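Local coordinates for sigma regulatory family protein-PP2C phosphatase (PDB 6MAB) that probably acts as a signalling phosphatase that, through the periplasmic sensor domain described here, is linked to regulation of the TCA cycle, at residues Gln30-Asn35 / Asn153-Gly158; Ala115-Ser120 / Val126-Gln131; Tyr147-Thr152 / Val204-Asp209; Lys169-Ser174 / Leu180-Ser185. One frame throughout, in Å; residues are numbered along the deposited sequence.

Contact 1 of 4, residues Gln30-Asn35 / Asn153-Gly158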
loop_
_atom_site.group_PDB
_atom_site.type_symbol
_atom_site.label_atom_id
_atom_site.label_comp_id
_atom_site.label_asym_id
_atom_site.label_seq_id
_atom_site.Cartn_x
_atom_site.Cartn_y
_atom_site.Cartn_z
ATOM N N GLN A 30 -11.562 2.711 4.544
ATOM C CA GLN A 30 -12.858 2.844 3.905
ATOM C C GLN A 30 -12.773 2.838 2.380
ATOM O O GLN A 30 -13.771 2.518 1.715
ATOM C CB GLN A 30 -13.528 4.130 4.387
ATOM C CG GLN A 30 -13.841 4.137 5.880
ATOM C CD GLN A 30 -14.654 2.912 6.292
ATOM O OE1 GLN A 30 -14.297 2.201 7.229
ATOM N NE2 GLN A 30 -15.739 2.651 5.569
ATOM N N THR A 31 -11.595 3.125 1.810
ATOM C CA THR A 31 -11.466 3.350 0.378
ATOM C C THR A 31 -10.628 2.311 -0.362
ATOM O O THR A 31 -10.857 2.104 -1.554
ATOM C CB THR A 31 -10.847 4.731 0.119
ATOM O OG1 THR A 31 -9.615 4.845 0.831
ATOM C CG2 THR A 31 -11.781 5.829 0.584
ATOM N N ILE A 32 -9.673 1.651 0.289
ATOM C CA ILE A 32 -8.827 0.687 -0.427
ATOM C C ILE A 32 -9.414 -0.726 -0.523
ATOM O O ILE A 32 -9.495 -1.274 -1.641
ATOM C CB ILE A 32 -7.429 0.647 0.201
ATOM C CG1 ILE A 32 -6.744 2.009 0.055
ATOM C CG2 ILE A 32 -6.583 -0.452 -0.458
ATOM C CD1 ILE A 32 -6.501 2.468 -1.345
ATOM N N PRO A 33 -9.809 -1.389 0.592
ATOM C CA PRO A 33 -10.126 -2.827 0.543
ATOM C C PRO A 33 -11.558 -3.106 0.093
ATOM O O PRO A 33 -12.381 -3.669 0.836
ATOM C CB PRO A 33 -9.848 -3.260 1.985
ATOM C CG PRO A 33 -10.303 -2.080 2.805
ATOM C CD PRO A 33 -9.900 -0.870 1.973
ATOM N N LEU A 34 -11.847 -2.731 -1.153
ATOM C CA LEU A 34 -13.165 -2.884 -1.772
ATOM C C LEU A 34 -13.274 -4.159 -2.617
ATOM O O LEU A 34 -14.075 -4.214 -3.572
ATOM C CB LEU A 34 -13.473 -1.656 -2.612
ATOM C CG LEU A 34 -13.458 -0.333 -1.828
ATOM C CD1 LEU A 34 -13.791 0.836 -2.753
ATOM C CD2 LEU A 34 -14.407 -0.376 -0.628
ATOM N N ASN A 35 -12.537 -5.199 -2.210
ATOM C CA ASN A 35 -12.506 -6.474 -2.913
ATOM C C ASN A 35 -13.897 -7.035 -3.163
ATOM O O ASN A 35 -14.192 -7.499 -4.270
ATOM C CB ASN A 35 -11.677 -7.462 -2.121
ATOM C CG ASN A 35 -10.251 -6.971 -1.891
ATOM O OD1 ASN A 35 -10.032 -5.971 -1.195
ATOM N ND2 ASN A 35 -9.277 -7.676 -2.475
ATOM N N ASN A 153 -3.469 7.813 -6.601
ATOM C CA ASN A 153 -3.264 9.254 -6.523
ATOM C C ASN A 153 -4.528 9.980 -6.065
ATOM O O ASN A 153 -4.434 10.964 -5.328
ATOM C CB ASN A 153 -2.742 9.825 -7.844
ATOM C CG ASN A 153 -3.578 9.473 -9.077
ATOM O OD1 ASN A 153 -4.645 8.872 -9.012
ATOM N ND2 ASN A 153 -3.063 9.891 -10.236
ATOM N N TYR A 154 -5.715 9.501 -6.466
ATOM C CA TYR A 154 -6.953 10.175 -6.076
ATOM C C TYR A 154 -7.178 10.144 -4.563
ATOM O O TYR A 154 -7.937 10.974 -4.035
ATOM C CB TYR A 154 -8.149 9.545 -6.806
ATOM C CG TYR A 154 -8.549 8.194 -6.261
ATOM C CD1 TYR A 154 -7.840 7.043 -6.567
ATOM C CD2 TYR A 154 -9.657 8.079 -5.425
ATOM C CE1 TYR A 154 -8.229 5.804 -6.054
ATOM C CE2 TYR A 154 -10.054 6.862 -4.926
ATOM C CZ TYR A 154 -9.343 5.726 -5.239
ATOM O OH TYR A 154 -9.733 4.505 -4.718
ATOM N N LEU A 155 -6.519 9.235 -3.853
ATOM C CA LEU A 155 -6.525 9.202 -2.393
ATOM C C LEU A 155 -5.311 9.875 -1.793
ATOM O O LEU A 155 -5.431 10.761 -0.949
ATOM C CB LEU A 155 -6.550 7.766 -1.903
ATOM C CG LEU A 155 -7.831 6.993 -2.137
ATOM C CD1 LEU A 155 -7.522 5.510 -2.014
ATOM C CD2 LEU A 155 -8.888 7.443 -1.111
ATOM N N LEU A 156 -4.120 9.467 -2.231
ATOM C CA LEU A 156 -2.922 9.942 -1.568
ATOM C C LEU A 156 -2.620 11.412 -1.835
ATOM O O LEU A 156 -2.042 12.073 -0.959
ATOM C CB LEU A 156 -1.728 9.080 -1.967
ATOM C CG LEU A 156 -1.830 7.640 -1.489
ATOM C CD1 LEU A 156 -0.501 6.919 -1.706
ATOM C CD2 LEU A 156 -2.262 7.515 -0.013
ATOM N N ASN A 157 -2.944 11.955 -3.020
ATOM C CA ASN A 157 -2.680 13.373 -3.245
ATOM C C ASN A 157 -3.334 14.214 -2.161
ATOM O O ASN A 157 -2.704 15.114 -1.596
ATOM C CB ASN A 157 -3.166 13.824 -4.622
ATOM C CG ASN A 157 -2.312 13.272 -5.744
ATOM O OD1 ASN A 157 -1.317 12.593 -5.495
ATOM N ND2 ASN A 157 -2.730 13.510 -6.983
ATOM N N GLY A 158 -4.592 13.917 -1.841
ATOM C CA GLY A 158 -5.275 14.683 -0.810
ATOM C C GLY A 158 -4.795 14.362 0.595
ATOM O O GLY A 158 -4.665 15.263 1.430
HETATM O O HOH W 1 -11.930 3.850 -3.422
#

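Contact 2 of 4, residues Ala115-Ser120 / Val126-Gln131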
loop_
_atom_site.group_PDB
_atom_site.type_symbol
_atom_site.label_atom_id
_atom_site.label_comp_id
_atom_site.label_asym_id
_atom_site.label_seq_id
_atom_site.Cartn_x
_atom_site.Cartn_y
_atom_site.Cartn_z
ATOM N N ALA A 115 -5.724 -6.735 0.372
ATOM C CA ALA A 115 -5.580 -5.420 -0.240
ATOM C C ALA A 115 -4.330 -4.774 0.326
ATOM O O ALA A 115 -4.143 -4.750 1.543
ATOM C CB ALA A 115 -6.802 -4.545 0.028
ATOM N N THR A 116 -3.466 -4.261 -0.538
ATOM C CA THR A 116 -2.241 -3.646 -0.052
ATOM C C THR A 116 -1.822 -2.562 -1.029
ATOM O O THR A 116 -2.494 -2.310 -2.025
ATOM C CB THR A 116 -1.171 -4.702 0.177
ATOM O OG1 THR A 116 -0.065 -4.123 0.878
ATOM C CG2 THR A 116 -0.724 -5.351 -1.123
ATOM N N LEU A 117 -0.746 -1.863 -0.681
ATOM C CA LEU A 117 -0.166 -0.842 -1.544
ATOM C C LEU A 117 1.217 -1.276 -1.988
ATOM O O LEU A 117 1.993 -1.806 -1.187
ATOM C CB LEU A 117 -0.059 0.484 -0.816
ATOM C CG LEU A 117 -1.379 1.053 -0.294
ATOM C CD1 LEU A 117 -1.126 2.318 0.522
ATOM C CD2 LEU A 117 -2.337 1.345 -1.414
ATOM N N ARG A 118 1.517 -1.035 -3.274
ATOM C CA ARG A 118 2.831 -1.315 -3.851
ATOM C C ARG A 118 3.191 -0.172 -4.790
ATOM O O ARG A 118 2.330 0.454 -5.409
ATOM C CB ARG A 118 2.891 -2.645 -4.635
ATOM C CG ARG A 118 2.582 -3.900 -3.799
ATOM C CD ARG A 118 3.629 -4.100 -2.707
ATOM N NE ARG A 118 3.286 -5.195 -1.776
ATOM C CZ ARG A 118 3.687 -6.443 -1.933
ATOM N NH1 ARG A 118 4.429 -6.775 -2.980
ATOM N NH2 ARG A 118 3.371 -7.362 -1.032
ATOM N N HIS A 119 4.477 0.108 -4.873
ATOM C CA HIS A 119 4.976 1.072 -5.837
ATOM C C HIS A 119 5.028 0.400 -7.199
ATOM O O HIS A 119 5.412 -0.757 -7.308
ATOM C CB HIS A 119 6.364 1.535 -5.419
ATOM C CG HIS A 119 6.790 2.818 -6.039
ATOM N ND1 HIS A 119 7.200 2.905 -7.353
ATOM C CD2 HIS A 119 6.910 4.062 -5.519
ATOM C CE1 HIS A 119 7.530 4.154 -7.621
ATOM N NE2 HIS A 119 7.363 4.876 -6.528
ATOM N N SER A 120 4.642 1.130 -8.240
ATOM C CA SER A 120 4.603 0.543 -9.572
ATOM C C SER A 120 5.988 0.314 -10.155
ATOM O O SER A 120 6.123 -0.435 -11.127
ATOM C CB SER A 120 3.835 1.455 -10.516
ATOM O OG SER A 120 4.554 2.650 -10.692
ATOM N N VAL A 126 1.903 4.883 -6.975
ATOM C CA VAL A 126 1.607 3.860 -5.983
ATOM C C VAL A 126 0.249 3.265 -6.309
ATOM O O VAL A 126 -0.714 3.994 -6.577
ATOM C CB VAL A 126 1.637 4.447 -4.564
ATOM C CG1 VAL A 126 1.148 3.457 -3.547
ATOM C CG2 VAL A 126 3.049 4.865 -4.231
ATOM N N LEU A 127 0.175 1.944 -6.271
ATOM C CA LEU A 127 -0.994 1.200 -6.698
ATOM C C LEU A 127 -1.621 0.471 -5.524
ATOM O O LEU A 127 -0.921 -0.071 -4.667
ATOM C CB LEU A 127 -0.625 0.178 -7.747
ATOM C CG LEU A 127 0.004 0.715 -9.028
ATOM C CD1 LEU A 127 0.565 -0.414 -9.889
ATOM C CD2 LEU A 127 -1.028 1.530 -9.783
ATOM N N ALA A 128 -2.950 0.461 -5.501
ATOM C CA ALA A 128 -3.685 -0.457 -4.656
ATOM C C ALA A 128 -3.745 -1.796 -5.363
ATOM O O ALA A 128 -4.307 -1.899 -6.456
ATOM C CB ALA A 128 -5.088 0.077 -4.420
ATOM N N VAL A 129 -3.160 -2.804 -4.740
ATOM C CA VAL A 129 -3.102 -4.157 -5.273
ATOM C C VAL A 129 -4.120 -4.968 -4.498
ATOM O O VAL A 129 -3.937 -5.210 -3.301
ATOM C CB VAL A 129 -1.704 -4.756 -5.128
ATOM C CG1 VAL A 129 -1.652 -6.147 -5.730
ATOM C CG2 VAL A 129 -0.655 -3.829 -5.761
ATOM N N LEU A 130 -5.180 -5.373 -5.179
ATOM C CA LEU A 130 -6.255 -6.159 -4.585
ATOM C C LEU A 130 -6.274 -7.539 -5.225
ATOM O O LEU A 130 -6.246 -7.662 -6.452
ATOM C CB LEU A 130 -7.596 -5.473 -4.779
ATOM C CG LEU A 130 -7.948 -4.464 -3.697
ATOM C CD1 LEU A 130 -6.943 -3.320 -3.628
ATOM C CD2 LEU A 130 -9.355 -3.921 -3.896
ATOM N N GLN A 131 -6.250 -8.569 -4.387
ATOM C CA GLN A 131 -6.306 -9.951 -4.827
ATOM C C GLN A 131 -7.431 -10.641 -4.094
ATOM O O GLN A 131 -7.500 -10.552 -2.864
ATOM C CB GLN A 131 -4.967 -10.638 -4.565
ATOM C CG GLN A 131 -3.858 -9.926 -5.301
ATOM C CD GLN A 131 -2.474 -10.549 -5.114
ATOM O OE1 GLN A 131 -2.330 -11.676 -4.631
ATOM N NE2 GLN A 131 -1.451 -9.812 -5.533
#

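Contact 3 of 4, residues Tyr147-Thr152 / Val204-Asp209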
loop_
_atom_site.group_PDB
_atom_site.type_symbol
_atom_site.label_atom_id
_atom_site.label_comp_id
_atom_site.label_asym_id
_atom_site.label_seq_id
_atom_site.Cartn_x
_atom_site.Cartn_y
_atom_site.Cartn_z
ATOM N N TYR A 147 -7.373 -10.167 -9.777
ATOM C CA TYR A 147 -6.244 -9.303 -9.493
ATOM C C TYR A 147 -6.527 -7.919 -10.074
ATOM O O TYR A 147 -6.772 -7.797 -11.275
ATOM C CB TYR A 147 -5.013 -9.942 -10.128
ATOM C CG TYR A 147 -3.696 -9.205 -10.005
ATOM C CD1 TYR A 147 -3.359 -8.203 -10.890
ATOM C CD2 TYR A 147 -2.768 -9.565 -9.035
ATOM C CE1 TYR A 147 -2.121 -7.539 -10.795
ATOM C CE2 TYR A 147 -1.537 -8.909 -8.934
ATOM C CZ TYR A 147 -1.225 -7.910 -9.821
ATOM O OH TYR A 147 -0.005 -7.262 -9.747
ATOM N N THR A 148 -6.517 -6.883 -9.229
ATOM C CA THR A 148 -6.728 -5.521 -9.708
ATOM C C THR A 148 -5.638 -4.582 -9.197
ATOM O O THR A 148 -5.112 -4.728 -8.079
ATOM C CB THR A 148 -8.105 -4.954 -9.349
ATOM O OG1 THR A 148 -8.285 -4.987 -7.946
ATOM C CG2 THR A 148 -9.217 -5.753 -10.011
ATOM N N LEU A 149 -5.294 -3.631 -10.069
ATOM C CA LEU A 149 -4.369 -2.537 -9.796
ATOM C C LEU A 149 -5.084 -1.216 -10.050
ATOM O O LEU A 149 -5.627 -1.006 -11.140
ATOM C CB LEU A 149 -3.137 -2.620 -10.699
ATOM C CG LEU A 149 -2.297 -3.891 -10.675
ATOM C CD1 LEU A 149 -1.173 -3.792 -11.708
ATOM C CD2 LEU A 149 -1.719 -4.180 -9.289
ATOM N N SER A 150 -5.084 -0.343 -9.046
ATOM C CA SER A 150 -5.734 0.959 -9.095
ATOM C C SER A 150 -4.747 2.053 -8.671
ATOM O O SER A 150 -4.088 1.939 -7.627
ATOM C CB SER A 150 -6.992 0.932 -8.166
ATOM O OG SER A 150 -7.472 2.220 -7.868
ATOM N N ASP A 151 -4.629 3.111 -9.483
ATOM C CA ASP A 151 -3.773 4.231 -9.098
ATOM C C ASP A 151 -4.367 4.907 -7.866
ATOM O O ASP A 151 -5.544 5.286 -7.867
ATOM C CB ASP A 151 -3.652 5.219 -10.245
ATOM C CG ASP A 151 -2.497 6.182 -10.076
ATOM O OD1 ASP A 151 -2.161 6.532 -8.933
ATOM O OD2 ASP A 151 -1.922 6.603 -11.111
ATOM N N THR A 152 -3.572 5.038 -6.807
ATOM C CA THR A 152 -4.048 5.645 -5.574
ATOM C C THR A 152 -3.862 7.156 -5.509
ATOM O O THR A 152 -4.120 7.741 -4.453
ATOM C CB THR A 152 -3.368 5.018 -4.367
ATOM O OG1 THR A 152 -1.971 5.341 -4.374
ATOM C CG2 THR A 152 -3.568 3.511 -4.376
ATOM N N VAL A 204 7.740 -4.137 -1.724
ATOM C CA VAL A 204 7.565 -2.751 -2.129
ATOM C C VAL A 204 6.946 -2.640 -3.521
ATOM O O VAL A 204 6.159 -1.735 -3.776
ATOM C CB VAL A 204 8.928 -2.016 -2.072
ATOM C CG1 VAL A 204 8.857 -0.661 -2.745
ATOM C CG2 VAL A 204 9.404 -1.863 -0.632
ATOM N N PHE A 205 7.333 -3.508 -4.437
ATOM C CA PHE A 205 6.953 -3.421 -5.832
ATOM C C PHE A 205 5.941 -4.528 -6.153
ATOM O O PHE A 205 5.481 -5.255 -5.259
ATOM C CB PHE A 205 8.220 -3.482 -6.682
ATOM C CG PHE A 205 9.184 -2.352 -6.423
ATOM C CD1 PHE A 205 8.873 -1.055 -6.798
ATOM C CD2 PHE A 205 10.409 -2.593 -5.827
ATOM C CE1 PHE A 205 9.750 -0.024 -6.564
ATOM C CE2 PHE A 205 11.309 -1.568 -5.590
ATOM C CZ PHE A 205 11.000 -0.287 -5.963
ATOM N N LEU A 206 5.580 -4.664 -7.430
ATOM C CA LEU A 206 4.549 -5.628 -7.810
ATOM C C LEU A 206 5.067 -7.051 -7.883
ATOM O O LEU A 206 4.264 -7.988 -7.899
ATOM C CB LEU A 206 3.936 -5.264 -9.153
ATOM C CG LEU A 206 3.139 -3.971 -9.225
ATOM C CD1 LEU A 206 2.686 -3.745 -10.639
ATOM C CD2 LEU A 206 1.933 -4.079 -8.295
ATOM N N ARG A 207 6.387 -7.231 -7.906
ATOM C CA ARG A 207 7.019 -8.534 -7.912
ATOM C C ARG A 207 8.050 -8.580 -6.799
ATOM O O ARG A 207 8.653 -7.560 -6.458
ATOM C CB ARG A 207 7.693 -8.829 -9.253
ATOM C CG ARG A 207 6.738 -8.859 -10.419
ATOM C CD ARG A 207 7.499 -8.910 -11.736
ATOM N NE ARG A 207 8.481 -9.982 -11.724
ATOM C CZ ARG A 207 8.293 -11.211 -12.196
ATOM N NH1 ARG A 207 7.144 -11.576 -12.751
ATOM N NH2 ARG A 207 9.285 -12.089 -12.116
ATOM N N ASP A 208 8.247 -9.767 -6.231
ATOM C CA ASP A 208 9.160 -9.937 -5.106
ATOM C C ASP A 208 10.628 -9.956 -5.519
ATOM O O ASP A 208 11.485 -10.173 -4.657
ATOM C CB ASP A 208 8.821 -11.232 -4.359
ATOM N N ASP A 209 10.941 -9.722 -6.799
ATOM C CA ASP A 209 12.303 -9.807 -7.312
ATOM C C ASP A 209 12.793 -8.489 -7.903
ATOM O O ASP A 209 13.729 -8.480 -8.707
ATOM C CB ASP A 209 12.398 -10.914 -8.368
ATOM C CG ASP A 209 11.528 -10.638 -9.586
ATOM O OD1 ASP A 209 10.753 -9.657 -9.553
ATOM O OD2 ASP A 209 11.614 -11.400 -10.578
HETATM O O HOH W 2 1.456 -7.937 -7.613
#

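Contact 4 of 4, residues Lys169-Ser174 / Leu180-Ser185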
loop_
_atom_site.group_PDB
_atom_site.type_symbol
_atom_site.label_atom_id
_atom_site.label_comp_id
_atom_site.label_asym_id
_atom_site.label_seq_id
_atom_site.Cartn_x
_atom_site.Cartn_y
_atom_site.Cartn_z
ATOM N N LYS A 169 2.388 16.480 7.834
ATOM C CA LYS A 169 2.797 15.789 6.626
ATOM C C LYS A 169 2.663 14.287 6.835
ATOM O O LYS A 169 2.527 13.818 7.964
ATOM C CB LYS A 169 4.235 16.166 6.278
ATOM C CG LYS A 169 4.426 17.673 6.142
ATOM C CD LYS A 169 5.874 18.053 5.854
ATOM C CE LYS A 169 6.054 19.572 5.822
ATOM N NZ LYS A 169 5.564 20.236 7.067
ATOM N N THR A 170 2.684 13.531 5.734
ATOM C CA THR A 170 2.355 12.110 5.788
ATOM C C THR A 170 3.286 11.317 4.880
ATOM O O THR A 170 3.640 11.767 3.789
ATOM C CB THR A 170 0.897 11.862 5.349
ATOM O OG1 THR A 170 0.015 12.661 6.137
ATOM C CG2 THR A 170 0.506 10.372 5.468
ATOM N N ALA A 171 3.643 10.114 5.319
ATOM C CA ALA A 171 4.363 9.147 4.499
ATOM C C ALA A 171 3.674 7.797 4.633
ATOM O O ALA A 171 3.274 7.403 5.729
ATOM C CB ALA A 171 5.812 9.025 4.904
ATOM N N ILE A 172 3.508 7.118 3.502
ATOM C CA ILE A 172 2.986 5.758 3.458
ATOM C C ILE A 172 4.171 4.807 3.463
ATOM O O ILE A 172 5.072 4.932 2.614
ATOM C CB ILE A 172 2.122 5.541 2.207
ATOM C CG1 ILE A 172 0.992 6.571 2.142
ATOM C CG2 ILE A 172 1.603 4.100 2.135
ATOM C CD1 ILE A 172 0.034 6.561 3.310
ATOM N N LEU A 173 4.172 3.874 4.418
ATOM C CA LEU A 173 5.305 2.986 4.692
ATOM C C LEU A 173 4.950 1.554 4.345
ATOM O O LEU A 173 3.920 1.040 4.783
ATOM C CB LEU A 173 5.706 3.020 6.174
ATOM C CG LEU A 173 6.625 4.086 6.731
ATOM C CD1 LEU A 173 6.336 5.449 6.152
ATOM C CD2 LEU A 173 6.463 4.051 8.243
ATOM N N SER A 174 5.849 0.885 3.626
ATOM C CA SER A 174 5.734 -0.554 3.458
ATOM C C SER A 174 6.030 -1.262 4.780
ATOM O O SER A 174 6.590 -0.690 5.721
ATOM C CB SER A 174 6.701 -1.034 2.379
ATOM O OG SER A 174 8.010 -1.104 2.917
ATOM N N LEU A 180 6.762 4.473 0.568
ATOM C CA LEU A 180 6.237 4.369 -0.787
ATOM C C LEU A 180 5.993 5.742 -1.395
ATOM O O LEU A 180 6.231 5.953 -2.592
ATOM C CB LEU A 180 4.955 3.549 -0.781
ATOM C CG LEU A 180 5.022 2.130 -0.218
ATOM C CD1 LEU A 180 3.654 1.447 -0.386
ATOM C CD2 LEU A 180 6.106 1.308 -0.865
ATOM N N GLN A 181 5.494 6.682 -0.591
ATOM C CA GLN A 181 5.174 8.016 -1.058
ATOM C C GLN A 181 4.996 8.912 0.154
ATOM O O GLN A 181 4.423 8.487 1.167
ATOM C CB GLN A 181 3.915 8.001 -1.923
ATOM C CG GLN A 181 3.667 9.274 -2.659
ATOM C CD GLN A 181 2.688 9.076 -3.780
ATOM O OE1 GLN A 181 1.496 9.316 -3.618
ATOM N NE2 GLN A 181 3.188 8.626 -4.936
ATOM N N ALA A 182 5.482 10.142 0.047
ATOM C CA ALA A 182 5.360 11.094 1.144
ATOM C C ALA A 182 5.068 12.492 0.623
ATOM O O ALA A 182 5.338 12.825 -0.540
ATOM C CB ALA A 182 6.644 11.122 2.002
ATOM N N THR A 183 4.554 13.333 1.526
ATOM C CA THR A 183 4.369 14.749 1.233
ATOM C C THR A 183 5.632 15.332 0.622
ATOM O O THR A 183 5.585 16.079 -0.357
ATOM C CB THR A 183 4.028 15.505 2.517
ATOM O OG1 THR A 183 2.869 14.895 3.135
ATOM C CG2 THR A 183 3.790 16.993 2.220
ATOM N N ASP A 184 6.761 15.021 1.231
ATOM C CA ASP A 184 8.069 15.406 0.715
ATOM C C ASP A 184 8.541 14.278 -0.205
ATOM O O ASP A 184 8.884 13.188 0.258
ATOM C CB ASP A 184 9.027 15.658 1.875
ATOM C CG ASP A 184 8.657 16.890 2.679
ATOM O OD1 ASP A 184 8.750 18.014 2.133
ATOM O OD2 ASP A 184 8.259 16.738 3.854
ATOM N N SER A 185 8.526 14.532 -1.514
ATOM C CA SER A 185 8.876 13.508 -2.490
ATOM C C SER A 185 10.321 13.042 -2.355
ATOM O O SER A 185 10.661 11.954 -2.835
ATOM C CB SER A 185 8.623 14.045 -3.902
ATOM O OG SER A 185 9.279 13.253 -4.872
#

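Contact 1 of 4, residues Gln30-Asn35 / Asn153-Gly158
Leu155 presents its forked end to Thr31 and Ile32, joining the C-terminal end of the long helix 2-31 to the short helix 153-160. In a chain whose two antiparallel sheets are consistent with a tandem PAS-like (dCACHE) sensor fold, this helix-to-helix packing sits where the long helix gives way to the loop before helix 35-45.

The two methyls of Leu155 have different neighbours. CD2 lies against the threonine, with Leu155 CD2 to Thr31 OG1 at 3.3 Å and Leu155 CD2 to Thr31 CB at 3.6 Å, the two side chains sliding past each other in opposite directions. CD1 touches both residues: Leu155 CD1 is 3.6 Å from Thr31 OG1, and the end of the isoleucine bends inward to bring Ile32 CD1 within 3.3 Å of Leu155 CD1, tighter than ordinary van der Waals contact.

Thr31 OG1 sits between its backbone N and carbonyl carbon (chi1 54°) and is hydrogen-bonded to Thr27 O one helical turn back, so its meeting with Leu155 is pure packing. Ile32 also packs on Ala115 and Ala128 of the five-stranded sheet and on Met252 of a loop.

Above the leucine lies the ring of Tyr154, which has Leu155 CG 3.5 Å from its plane, offset toward the rim. That ring carries its hydroxyl toward the end of helix 2-31, yet no direct bond forms. A single water bridges the gap instead: it lies in the ring plane, 2.6 Å from Tyr154 OH, and donates a hydrogen bond to Thr31 O at 2.8 Å.

Contact 2 of 4, residues Ala115-Ser120 / Val126-Gln131
Thr116 and Val129 exchange both of their backbone hydrogen bonds, as do Arg118 and Leu127, making this an antiparallel beta hairpin. Val129 N donates to Thr116 O at 2.8 Å and Thr116 N returns the bond to Val129 O at 3.0 Å. The second pair is straighter: Leu127 N meets Arg118 O at 2.8 Å with a 176° angle at the hydrogen.

The carbonyls also receive CA-H groups from the intervening pairs, as in Leu117 CA to Leu127 O at 3.3 Å. Thr116 OG1 bonds Met252 O beyond the hairpin, and Arg118 NH1 bonds Phe205 O while its guanidinium makes a cation-pi contact with Phe106; in the turn, Ser120 OG bonds Gln125 O and Ser122 N, and His119 ND1 bonds Gly121 N. On its other edge strand 126-135 pairs with strand 142-151, Ala128 with Ser150 and Leu130 with Thr148.

Arg118 chi1 (-61°) sets Arg118 CG 3.8 Å from Val129 CG2, and the bend at chi2 then leads the guanidinium away. Ala115 CB touches Leu130 CD1 on the other face. The four bonded N-H and C=O groups are thus satisfied within a buried hairpin, and a loop serves its edge strand through His119 N to Val204 O.

Contact 3 of 4, residues Tyr147-Thr152 / Val204-Asp209
Tyr147, first along the strand, meets Leu206 with the far end of its side chain: Tyr147 OH stands 4.0 Å from Leu206 CD2. The ring reaches that far because CG is anti to the backbone N (chi1 178°). The hydroxyl donates to a water lying at the ring edge, with Tyr147 OH to water oxygen at 2.7 Å, and the water passes the bond on to Leu206 O at 2.8 Å. Tyr101 packs against the same tyrosine ring edge-to-face.

Thr148 comes next and pairs through its backbone with Leu130. Leu149 then faces the same way as the tyrosine and meets Leu206 tip to tip. Each branch finds a counterpart, with Leu149 CD2 to Leu206 CD2 at 3.8 Å and Leu149 CD1 to Leu206 CD1 at 4.0 Å. Val129 of the neighbouring strand touches both leucines. Ser150 follows, its backbone paired with Ala128.

Past Leu206 the loop ties itself together. Arg207 takes hold of Asp209 side-on, one nitrogen to each carboxylate oxygen, with Arg207 NH2 to Asp209 OD2 at 2.9 Å; Arg207 NH1 has a second acid partner in Glu104.

A loop laid over one face of a five-stranded antiparallel sheet of order 2-1-5-4-3, packed through Leu206 and a bridging water and tied also to Arg118, His119 and Glu104, is consistent with a PAS-like module, whose sheet has this strand order.

Contact 4 of 4, residues Lys169-Ser174 / Leu180-Ser185
Thr183 OG1 is gripped twice. It accepts from Thr170 N at 2.9 Å, across the hairpin, and is hydrogen-bonded to Leu160 O at the end of helix 153-160. With OG1 anti to the carbonyl carbon (chi1 -55°), the hydroxyl stands in for a backbone acceptor just where strand 179-182 ends. Thr183 N donates back to Thr170 O, also at 2.9 Å, so the hairpin pairing runs one residue past the strand.

At the other end the register shifts. Ile172 N bonds Gln181 O at 2.9 Å, but Ile172 O is taken by Leu180 N at 2.7 Å, and Gln181 N is buried without a partner. The arrangement resembles a classic beta bulge at Leu180-Gln181 opposite Ile172, lacking the second N-H bond, and the helix-like backbone of Leu180 agrees.

Side chains close the seam. The methyls Ala171 CB and Ala182 CB meet at 3.7 Å on one face; on the face of Ile172 and Gln181, Ile172 CG2 touches Leu180 CD1 at 4.2 Å. Lys169 lays its aliphatic chain over Thr183 and brings Lys169 CD to 3.4 Å from Asp184 OD2. That oxygen bonds Tyr259 OH, and Lys169 NZ has a long, weak ion pair with Glu260.

Strand 179-182 is the outermost of its sheet, and strand 169-174 also pairs with strand 254-261. Helix 153-160 packs Leu156 against Ile172 and Gln181, and Leu117 of strand 113-119 reaches Ile172 and Leu180.

Overall arrangement
The four contacts span two sheets, probably of PAS-like modules, and the seam between them. Along the chain contact 2 lies between the segments of contact 1, contact 4 between those of contact 3, and the segments of contacts 1 and 3 alternate. Contacts 2 and 3 share the five-stranded sheet, their centres about 4 Å apart, with strands 126-135 and 142-151 adjacent. Contact 4 belongs to the six-stranded sheet, its centre about 15 Å from that of contact 2. Helix 153-160, between strands 142-151 and 169-174 in the chain, carries half of contact 1 and reaches contact 4 through Leu156. The two sheets thus pack against each other through helix 153-160, Leu117 and Leu180.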